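Local coordinates for protein VP1 (Polyomavirus HPyV7, PDB 4PCH) that forms the pentamers of the major polyomavirus capsid protein and probably takes part in attachment of the virus to host cells, at residues 87-92 / 205-210; 99-104 / 234-239; 126-131 / 174-179. All blocks are in the same frame, centred on the assembly; numbering follows the deposited sequence.

Contact 1: 87-92 / 205-210; sequences RLETEL and QSTTPL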
loop_
_atom_site.group_PDB
_atom_site.type_symbol
_atom_site.label_atom_id
_atom_site.label_comp_id
_atom_site.label_asym_id
_atom_site.label_seq_id
_atom_site.Cartn_x
_atom_site.Cartn_y
_atom_site.Cartn_z
ATOM N N ARG B 87 -25.276 8.831 -6.628
ATOM C CA ARG B 87 -24.412 8.169 -5.653
ATOM C C ARG B 87 -24.676 6.690 -5.735
ATOM O O ARG B 87 -25.800 6.271 -6.016
ATOM C CB ARG B 87 -24.746 8.713 -4.241
ATOM C CG ARG B 87 -24.113 8.040 -3.044
ATOM C CD ARG B 87 -24.156 8.951 -1.803
ATOM N NE ARG B 87 -25.481 9.072 -1.177
ATOM C CZ ARG B 87 -26.024 8.166 -0.357
ATOM N NH1 ARG B 87 -25.391 7.035 -0.072
ATOM N NH2 ARG B 87 -27.223 8.375 0.169
ATOM N N LEU B 88 -23.638 5.888 -5.517
ATOM C CA LEU B 88 -23.865 4.458 -5.360
ATOM C C LEU B 88 -22.992 3.881 -4.267
ATOM O O LEU B 88 -21.981 4.478 -3.886
ATOM C CB LEU B 88 -23.675 3.709 -6.663
ATOM C CG LEU B 88 -22.299 3.536 -7.294
ATOM C CD1 LEU B 88 -21.431 2.504 -6.567
ATOM C CD2 LEU B 88 -22.432 3.144 -8.753
ATOM N N GLU B 89 -23.411 2.718 -3.771
ATOM C CA GLU B 89 -22.537 1.862 -2.965
ATOM C C GLU B 89 -22.310 0.609 -3.771
ATOM O O GLU B 89 -23.219 0.117 -4.408
ATOM C CB GLU B 89 -23.150 1.491 -1.604
ATOM C CG GLU B 89 -23.276 2.643 -0.619
ATOM C CD GLU B 89 -24.434 3.549 -0.943
ATOM O OE1 GLU B 89 -25.561 3.033 -1.035
ATOM O OE2 GLU B 89 -24.235 4.788 -1.104
ATOM N N THR B 90 -21.091 0.077 -3.752
ATOM C CA THR B 90 -20.854 -1.217 -4.398
ATOM C C THR B 90 -19.906 -2.030 -3.522
ATOM O O THR B 90 -19.014 -1.453 -2.874
ATOM C CB THR B 90 -20.347 -1.062 -5.852
ATOM O OG1 THR B 90 -20.221 -2.383 -6.454
ATOM C CG2 THR B 90 -18.988 -0.323 -5.899
ATOM N N GLU B 91 -20.140 -3.345 -3.430
ATOM C CA GLU B 91 -19.349 -4.235 -2.581
ATOM C C GLU B 91 -19.151 -5.557 -3.292
ATOM O O GLU B 91 -20.086 -6.108 -3.874
ATOM C CB GLU B 91 -20.074 -4.605 -1.266
ATOM C CG GLU B 91 -20.521 -3.511 -0.322
ATOM C CD GLU B 91 -21.295 -4.064 0.892
ATOM O OE1 GLU B 91 -20.900 -5.151 1.468
ATOM O OE2 GLU B 91 -22.294 -3.382 1.268
ATOM N N LEU B 92 -17.942 -6.101 -3.229
ATOM C CA LEU B 92 -17.679 -7.454 -3.690
ATOM C C LEU B 92 -18.011 -8.458 -2.592
ATOM O O LEU B 92 -17.671 -8.257 -1.423
ATOM C CB LEU B 92 -16.186 -7.583 -4.027
ATOM C CG LEU B 92 -15.731 -8.871 -4.712
ATOM C CD1 LEU B 92 -16.505 -9.145 -5.989
ATOM C CD2 LEU B 92 -14.246 -8.723 -5.037
ATOM N N GLN B 205 -20.366 0.739 4.634
ATOM C CA GLN B 205 -20.287 2.147 5.030
ATOM C C GLN B 205 -19.717 3.075 3.932
ATOM O O GLN B 205 -19.877 4.283 4.001
ATOM C CB GLN B 205 -19.473 2.310 6.326
ATOM C CG GLN B 205 -20.188 1.838 7.598
ATOM C CD GLN B 205 -19.327 2.020 8.842
ATOM O OE1 GLN B 205 -18.294 1.369 9.000
ATOM N NE2 GLN B 205 -19.729 2.925 9.708
ATOM N N SER B 206 -19.050 2.526 2.945
ATOM C CA SER B 206 -18.401 3.349 1.937
ATOM C C SER B 206 -19.419 3.746 0.899
ATOM O O SER B 206 -20.443 3.086 0.745
ATOM C CB SER B 206 -17.253 2.581 1.278
ATOM O OG SER B 206 -17.731 1.479 0.546
ATOM N N THR B 207 -19.130 4.822 0.184
ATOM C CA THR B 207 -20.042 5.313 -0.836
ATOM C C THR B 207 -19.240 5.997 -1.924
ATOM O O THR B 207 -18.088 6.417 -1.697
ATOM C CB THR B 207 -21.101 6.267 -0.233
ATOM O OG1 THR B 207 -22.118 6.509 -1.202
ATOM C CG2 THR B 207 -20.480 7.599 0.235
ATOM N N THR B 208 -19.844 6.072 -3.102
ATOM C CA THR B 208 -19.178 6.563 -4.290
ATOM C C THR B 208 -20.064 7.619 -4.947
ATOM O O THR B 208 -21.101 7.276 -5.471
ATOM C CB THR B 208 -18.959 5.404 -5.275
ATOM O OG1 THR B 208 -18.103 4.407 -4.659
ATOM C CG2 THR B 208 -18.359 5.910 -6.565
ATOM N N PRO B 209 -19.634 8.887 -4.951
ATOM C CA PRO B 209 -20.423 9.864 -5.688
ATOM C C PRO B 209 -20.327 9.635 -7.188
ATOM O O PRO B 209 -19.318 9.155 -7.699
ATOM C CB PRO B 209 -19.796 11.187 -5.287
ATOM C CG PRO B 209 -18.376 10.853 -5.012
ATOM C CD PRO B 209 -18.409 9.490 -4.388
ATOM N N LEU B 210 -21.384 10.012 -7.890
ATOM C CA LEU B 210 -21.435 9.869 -9.333
ATOM C C LEU B 210 -21.575 11.209 -10.035
ATOM O O LEU B 210 -21.722 11.269 -11.256
ATOM C CB LEU B 210 -22.611 8.975 -9.700
ATOM C CG LEU B 210 -22.609 7.533 -9.211
ATOM C CD1 LEU B 210 -23.921 6.843 -9.505
ATOM C CD2 LEU B 210 -21.456 6.712 -9.812
HETATM O O HOH W 1 -19.126 2.145 -2.639
HETATM O O HOH W 2 -18.869 -0.830 0.135
#
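Leu-88 and Thr-208 form the hydrogen-bonded antiparallel pair on which this contact is built, a worked example of how a sheet grades from close packing to water-mediated contact. Leu-88 N gives its proton to Thr-208 O at 2.9 Å, nearly straight at 169°. Thr-208 N returns a bond of 2.8 Å to Leu-88 O. The next pair, Arg-87 with Pro-209, is non-hydrogen-bonded. The tight apolar part is on the side bearing Leu-88. Its CD1 runs beside Thr-208 CB, while CD2 meets CD2 of Leu-210 at 3.8 Å, the two leucines crossing at about a right angle. Cys-123 and Trp-121 of strand 117-124 continue this packing.

On the other side the grip is polar. Thr-207 OG1 donates to the anti lone pair of Glu-89 OE2 at 2.7 Å and lies in the guanidinium plane of Arg-87, at its edge. A bend at chi3 (74°) carries the Arg-87 chain across the threonine hydroxyl, bringing NH1 to 2.7 Å from Glu-89 OE2 in a salt bridge. OE2 is thus shared by a hydroxyl and a guanidinium, and Glu-89 OE1 binds His-265 and Arg-263. Arg-87 NH2 reaches Glu-213 of a neighbouring subunit.

Further along, the loop at Ser-206 diverges from strand 79-93 and two waters bridge them. One water joins Thr-90 N to Thr-208 OG1; another water, 2.6 Å from Ser-206 OG, also donates to Thr-90 O, where Ser-206 and Thr-207 are exposed. Strand 79-93 is flanked by strands 208-219 and 253-271, an order that corresponds to the D-G edge of the BIDG sheet of the viral jelly roll.

Contact 2: 99-104 / 234-239; sequences ASSGYQ and GMTGLP
The loop at Ser-100 and Ser-101 lies against the extended run Gly-237 to Pro-239, without beta pairing, and the nearest CA atoms are those of Ser-100 and Pro-239, 4.4 Å apart. The backbones touch through carbonyl oxygens. Ala-99 O receives a CA-H...O contact from Pro-239 CA at 3.3 Å, and Leu-238 O sits 3.4 Å from Gly-102 CA, an approach made possible by the lack of a side chain there; the positive phi (84°) also suits glycine. A water bridges Ser-101 O and Gly-237 N, accepting from the latter at 3.0 Å and donating to the former.

Two hydroxyls link the side chains. Ser-101 OG and Thr-236 OG1 are hydrogen-bonded at 2.8 Å. The threonine hydroxyl stands opposite its own backbone N (chi1 -173°), which sets it beside the carbonyl carbon and lets it give its proton to Gly-237 O, in the carbonyl plane and on a lone pair, at 2.8 Å. The end of strand 224-236 is thereby tied to the serine. Pro-239 covers the other end: its CG rests 3.4 Å from Ser-100 O, an oxygen that also accepts from Arg-43. Ser-100 OG turns to Gln-97.

A neighbouring subunit covers this loop, its Tyr-47 OH bonded to Ala-99 N and its Pro-135 packed on Ser-100. Such loop-on-loop packing at one end of the barrel, here the DE loop against the start of the HI loop, belongs to the VP1 jelly roll as assembled in its pentamer.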
loop_
_atom_site.group_PDB
_atom_site.type_symbol
_atom_site.label_atom_id
_atom_site.label_comp_id
_atom_site.label_asym_id
_atom_site.label_seq_id
_atom_site.Cartn_x
_atom_site.Cartn_y
_atom_site.Cartn_z
ATOM N N ALA B 99 -9.594 -24.887 2.195
ATOM C CA ALA B 99 -9.726 -26.262 1.622
ATOM C C ALA B 99 -10.248 -26.240 0.190
ATOM O O ALA B 99 -9.937 -27.116 -0.599
ATOM C CB ALA B 99 -10.618 -27.165 2.470
ATOM N N SER B 100 -10.995 -25.201 -0.164
ATOM C CA SER B 100 -11.579 -25.119 -1.474
ATOM C C SER B 100 -10.568 -24.969 -2.611
ATOM O O SER B 100 -10.940 -25.171 -3.765
ATOM C CB SER B 100 -12.500 -23.910 -1.533
ATOM O OG SER B 100 -11.745 -22.719 -1.404
ATOM N N SER B 101 -9.327 -24.585 -2.309
ATOM C CA SER B 101 -8.388 -24.193 -3.363
ATOM C C SER B 101 -7.138 -25.038 -3.459
ATOM O O SER B 101 -6.226 -24.686 -4.194
ATOM C CB SER B 101 -8.033 -22.727 -3.212
ATOM O OG SER B 101 -9.151 -21.942 -3.559
ATOM N N GLY B 102 -7.122 -26.169 -2.766
ATOM C CA GLY B 102 -6.063 -27.168 -2.966
ATOM C C GLY B 102 -4.818 -26.874 -2.159
ATOM O O GLY B 102 -4.770 -25.927 -1.352
ATOM N N TYR B 103 -3.778 -27.663 -2.385
ATOM C CA TYR B 103 -2.560 -27.519 -1.600
ATOM C C TYR B 103 -1.338 -27.566 -2.492
ATOM O O TYR B 103 -1.378 -28.118 -3.581
ATOM C CB TYR B 103 -2.475 -28.593 -0.516
ATOM C CG TYR B 103 -2.448 -30.004 -1.002
ATOM C CD1 TYR B 103 -1.236 -30.648 -1.313
ATOM C CD2 TYR B 103 -3.612 -30.755 -1.102
ATOM C CE1 TYR B 103 -1.217 -31.949 -1.751
ATOM C CE2 TYR B 103 -3.591 -32.074 -1.523
ATOM C CZ TYR B 103 -2.396 -32.667 -1.847
ATOM O OH TYR B 103 -2.378 -33.974 -2.267
ATOM N N GLN B 104 -0.260 -26.961 -2.009
ATOM C CA GLN B 104 0.978 -26.867 -2.753
ATOM C C GLN B 104 1.987 -27.684 -1.970
ATOM O O GLN B 104 2.377 -27.305 -0.834
ATOM C CB GLN B 104 1.437 -25.414 -2.843
ATOM C CG GLN B 104 2.773 -25.233 -3.535
ATOM C CD GLN B 104 3.205 -23.769 -3.581
ATOM O OE1 GLN B 104 2.902 -22.994 -2.675
ATOM N NE2 GLN B 104 3.977 -23.416 -4.589
ATOM N N GLY B 234 -8.507 -14.220 -8.969
ATOM C CA GLY B 234 -7.253 -14.898 -9.325
ATOM C C GLY B 234 -7.552 -16.272 -9.876
ATOM O O GLY B 234 -8.623 -16.465 -10.474
ATOM N N MET B 235 -6.635 -17.212 -9.683
ATOM C CA MET B 235 -6.871 -18.607 -10.075
ATOM C C MET B 235 -6.814 -19.556 -8.863
ATOM O O MET B 235 -6.303 -19.208 -7.777
ATOM C CB MET B 235 -5.897 -19.029 -11.173
ATOM C CG MET B 235 -6.165 -18.332 -12.515
ATOM S SD MET B 235 -5.053 -19.021 -13.777
ATOM C CE MET B 235 -6.257 -20.093 -14.586
ATOM N N THR B 236 -7.310 -20.766 -9.083
ATOM C CA THR B 236 -7.463 -21.767 -8.041
ATOM C C THR B 236 -7.272 -23.166 -8.578
ATOM O O THR B 236 -7.486 -23.421 -9.764
ATOM C CB THR B 236 -8.865 -21.656 -7.360
ATOM O OG1 THR B 236 -8.925 -22.554 -6.234
ATOM C CG2 THR B 236 -9.999 -21.950 -8.311
ATOM N N GLY B 237 -6.806 -24.052 -7.689
ATOM C CA GLY B 237 -6.913 -25.489 -7.884
ATOM C C GLY B 237 -8.245 -26.007 -7.352
ATOM O O GLY B 237 -9.075 -25.252 -6.784
ATOM N N LEU B 238 -8.443 -27.298 -7.509
ATOM C CA LEU B 238 -9.650 -27.959 -6.997
ATOM C C LEU B 238 -9.496 -28.338 -5.523
ATOM O O LEU B 238 -8.386 -28.528 -5.038
ATOM C CB LEU B 238 -9.947 -29.224 -7.788
ATOM C CG LEU B 238 -9.989 -29.047 -9.295
ATOM C CD1 LEU B 238 -10.312 -30.385 -9.978
ATOM C CD2 LEU B 238 -10.919 -27.956 -9.752
ATOM N N PRO B 239 -10.622 -28.515 -4.807
ATOM C CA PRO B 239 -10.516 -28.885 -3.383
ATOM C C PRO B 239 -9.782 -30.162 -3.065
ATOM O O PRO B 239 -10.028 -31.197 -3.672
ATOM C CB PRO B 239 -11.990 -28.966 -2.935
ATOM C CG PRO B 239 -12.688 -28.031 -3.854
ATOM C CD PRO B 239 -11.999 -28.176 -5.180
HETATM O O HOH W 3 -5.016 -22.645 -5.730
#

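Contact 3: 126-131 / 174-179; sequences GPLDVI and WVADPT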
loop_
_atom_site.group_PDB
_atom_site.type_symbol
_atom_site.label_atom_id
_atom_site.label_comp_id
_atom_site.label_asym_id
_atom_site.label_seq_id
_atom_site.Cartn_x
_atom_site.Cartn_y
_atom_site.Cartn_z
ATOM N N GLY B 126 -26.923 3.877 -20.096
ATOM C CA GLY B 126 -27.013 2.918 -21.195
ATOM C C GLY B 126 -25.827 1.993 -21.055
ATOM O O GLY B 126 -25.059 2.109 -20.092
ATOM N N PRO B 127 -25.658 1.062 -21.994
ATOM C CA PRO B 127 -24.559 0.084 -21.836
ATOM C C PRO B 127 -23.187 0.701 -21.926
ATOM O O PRO B 127 -22.997 1.723 -22.565
ATOM C CB PRO B 127 -24.767 -0.905 -23.003
ATOM C CG PRO B 127 -25.970 -0.482 -23.720
ATOM C CD PRO B 127 -26.566 0.747 -23.106
ATOM N N LEU B 128 -22.232 0.034 -21.286
ATOM C CA LEU B 128 -20.842 0.424 -21.252
ATOM C C LEU B 128 -20.192 0.409 -22.633
ATOM O O LEU B 128 -20.252 -0.603 -23.327
ATOM C CB LEU B 128 -20.099 -0.548 -20.338
ATOM C CG LEU B 128 -18.586 -0.323 -20.180
ATOM C CD1 LEU B 128 -18.299 0.915 -19.361
ATOM C CD2 LEU B 128 -17.849 -1.494 -19.545
ATOM N N ASP B 129 -19.576 1.519 -23.024
ATOM C CA ASP B 129 -18.778 1.570 -24.262
ATOM C C ASP B 129 -17.415 0.922 -23.990
ATOM O O ASP B 129 -16.725 1.289 -22.992
ATOM C CB ASP B 129 -18.568 3.022 -24.693
ATOM C CG ASP B 129 -19.862 3.740 -25.008
ATOM O OD1 ASP B 129 -20.621 3.271 -25.912
ATOM O OD2 ASP B 129 -20.109 4.802 -24.376
ATOM N N VAL B 130 -17.017 -0.003 -24.881
ATOM C CA VAL B 130 -15.727 -0.714 -24.749
ATOM C C VAL B 130 -14.946 -0.690 -26.058
ATOM O O VAL B 130 -15.497 -0.488 -27.155
ATOM C CB VAL B 130 -15.904 -2.211 -24.320
ATOM C CG1 VAL B 130 -16.201 -2.287 -22.840
ATOM C CG2 VAL B 130 -16.984 -2.896 -25.137
ATOM N N ILE B 131 -13.639 -0.886 -25.925
ATOM C CA ILE B 131 -12.745 -1.017 -27.053
ATOM C C ILE B 131 -12.244 -2.465 -27.101
ATOM O O ILE B 131 -11.865 -3.048 -26.065
ATOM C CB ILE B 131 -11.541 -0.064 -26.953
ATOM C CG1 ILE B 131 -11.976 1.375 -26.701
ATOM C CG2 ILE B 131 -10.703 -0.149 -28.221
ATOM C CD1 ILE B 131 -10.814 2.298 -26.456
ATOM N N TRP B 174 -11.717 -6.733 -23.864
ATOM C CA TRP B 174 -12.590 -5.552 -24.009
ATOM C C TRP B 174 -12.322 -4.604 -22.850
ATOM O O TRP B 174 -12.460 -5.045 -21.694
ATOM C CB TRP B 174 -14.054 -5.973 -24.012
ATOM C CG TRP B 174 -14.454 -6.779 -25.219
ATOM C CD1 TRP B 174 -14.545 -8.138 -25.322
ATOM C CD2 TRP B 174 -14.788 -6.260 -26.502
ATOM N NE1 TRP B 174 -14.920 -8.490 -26.588
ATOM C CE2 TRP B 174 -15.085 -7.347 -27.335
ATOM C CE3 TRP B 174 -14.874 -4.958 -27.031
ATOM C CZ2 TRP B 174 -15.460 -7.185 -28.661
ATOM C CZ3 TRP B 174 -15.242 -4.803 -28.357
ATOM C CH2 TRP B 174 -15.515 -5.907 -29.160
ATOM N N VAL B 175 -11.976 -3.361 -23.154
ATOM C CA VAL B 175 -11.574 -2.346 -22.176
ATOM C C VAL B 175 -12.571 -1.173 -22.202
ATOM O O VAL B 175 -12.956 -0.727 -23.291
ATOM C CB VAL B 175 -10.172 -1.807 -22.529
ATOM C CG1 VAL B 175 -9.708 -0.791 -21.505
ATOM C CG2 VAL B 175 -9.146 -2.943 -22.622
ATOM N N ALA B 176 -12.951 -0.649 -21.036
ATOM C CA ALA B 176 -13.809 0.526 -20.992
ATOM C C ALA B 176 -13.209 1.618 -21.863
ATOM O O ALA B 176 -12.017 1.876 -21.815
ATOM C CB ALA B 176 -13.951 1.034 -19.558
ATOM N N ASP B 177 -14.061 2.291 -22.623
ATOM C CA ASP B 177 -13.624 3.284 -23.593
ATOM C C ASP B 177 -13.675 4.718 -23.000
ATOM O O ASP B 177 -14.771 5.275 -22.822
ATOM C CB ASP B 177 -14.506 3.153 -24.836
ATOM C CG ASP B 177 -14.070 4.083 -25.992
ATOM O OD1 ASP B 177 -13.156 4.926 -25.795
ATOM O OD2 ASP B 177 -14.690 3.993 -27.078
ATOM N N PRO B 178 -12.508 5.325 -22.689
ATOM C CA PRO B 178 -12.479 6.650 -22.106
ATOM C C PRO B 178 -12.824 7.774 -23.100
ATOM O O PRO B 178 -13.064 8.877 -22.688
ATOM C CB PRO B 178 -11.019 6.769 -21.607
ATOM C CG PRO B 178 -10.246 5.949 -22.580
ATOM C CD PRO B 178 -11.144 4.795 -22.897
ATOM N N THR B 179 -12.867 7.471 -24.400
ATOM C CA THR B 179 -13.285 8.444 -25.401
ATOM C C THR B 179 -14.820 8.529 -25.540
ATOM O O THR B 179 -15.318 9.407 -26.244
ATOM C CB THR B 179 -12.658 8.184 -26.791
ATOM O OG1 THR B 179 -13.267 7.045 -27.428
ATOM C CG2 THR B 179 -11.151 7.986 -26.680
HETATM O O HOH W 4 -16.637 2.136 -27.475
#
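Val-130 and Ile-131 run antiparallel to Val-175 and Ala-176, the short strand axes 4.3 Å apart at closest and turned 130° from each other, so the pairing is strongly twisted. Ile-131 and Val-175 exchange two backbone bonds, from Ile-131 N to Val-175 O at 2.7 Å and from Val-175 N to Ile-131 O. Beyond the twist Asp-177 N bonds to Asp-129 O, approaching from above the carbonyl plane.

Val-130 puts CG2 3.5 Å from CE3 of the Trp-174 ring, and the indole lies crosswise to the valine. Two outside contacts position the indole: NE1 donates to Glu-147 O, and Phe-169 packs edge-to-face with it. Strand 161-163 flanks 129-132 on its other side. This small three-stranded sheet lies within the long EF loop of the VP1 jelly roll, between strands 117-124 and 184-191, and Leu-128 and Ala-176 both pack on Phe-120 of the former.

Ile-131 and Asp-177 meet nearly perpendicular. With CG of Asp-177 turned away from its amide N (chi1 -175°), the carboxylate lies across the isoleucine's CG1-CD1 branch, CG1 of Ile-131 being 3.5 Å from Asp-177 CG. The two oxygens of Asp-177 are held differently. OD1 takes both Thr-179 OG1, at 2.7 Å, and Thr-179 N, at 2.9 Å, from the same face, the second bond closing an Asx turn. OD2 forms a salt bridge with Arg-161 and is joined through a water to Val-130 O, while Leu-93 of a neighbouring subunit packs on Ile-131.

How the contacts relate
Along the chain the segments of contacts 1 and 2 alternate, and contact 3 is nested within the loops closed by both. Contact 1 lies in the BIDG sheet, whereas strand 224-236 of contact 2 corresponds to H of the facing CHEF sheet; the two join through 224-236 and 253-271. Strand 79-93 precedes 103-104, and strand 208-219 precedes 224-236, carrying the fold from contact 1 to contact 2, whose centres are 31 Å apart. Contact 3 has its own three-stranded sheet, its centre 21 Å from that of contact 1 and 33 Å from that of contact 2, across the chain's centre. Paired strands, end loops and a long inserted loop thus each bring distant sequence together, and all three sites also face other subunits of the pentamer.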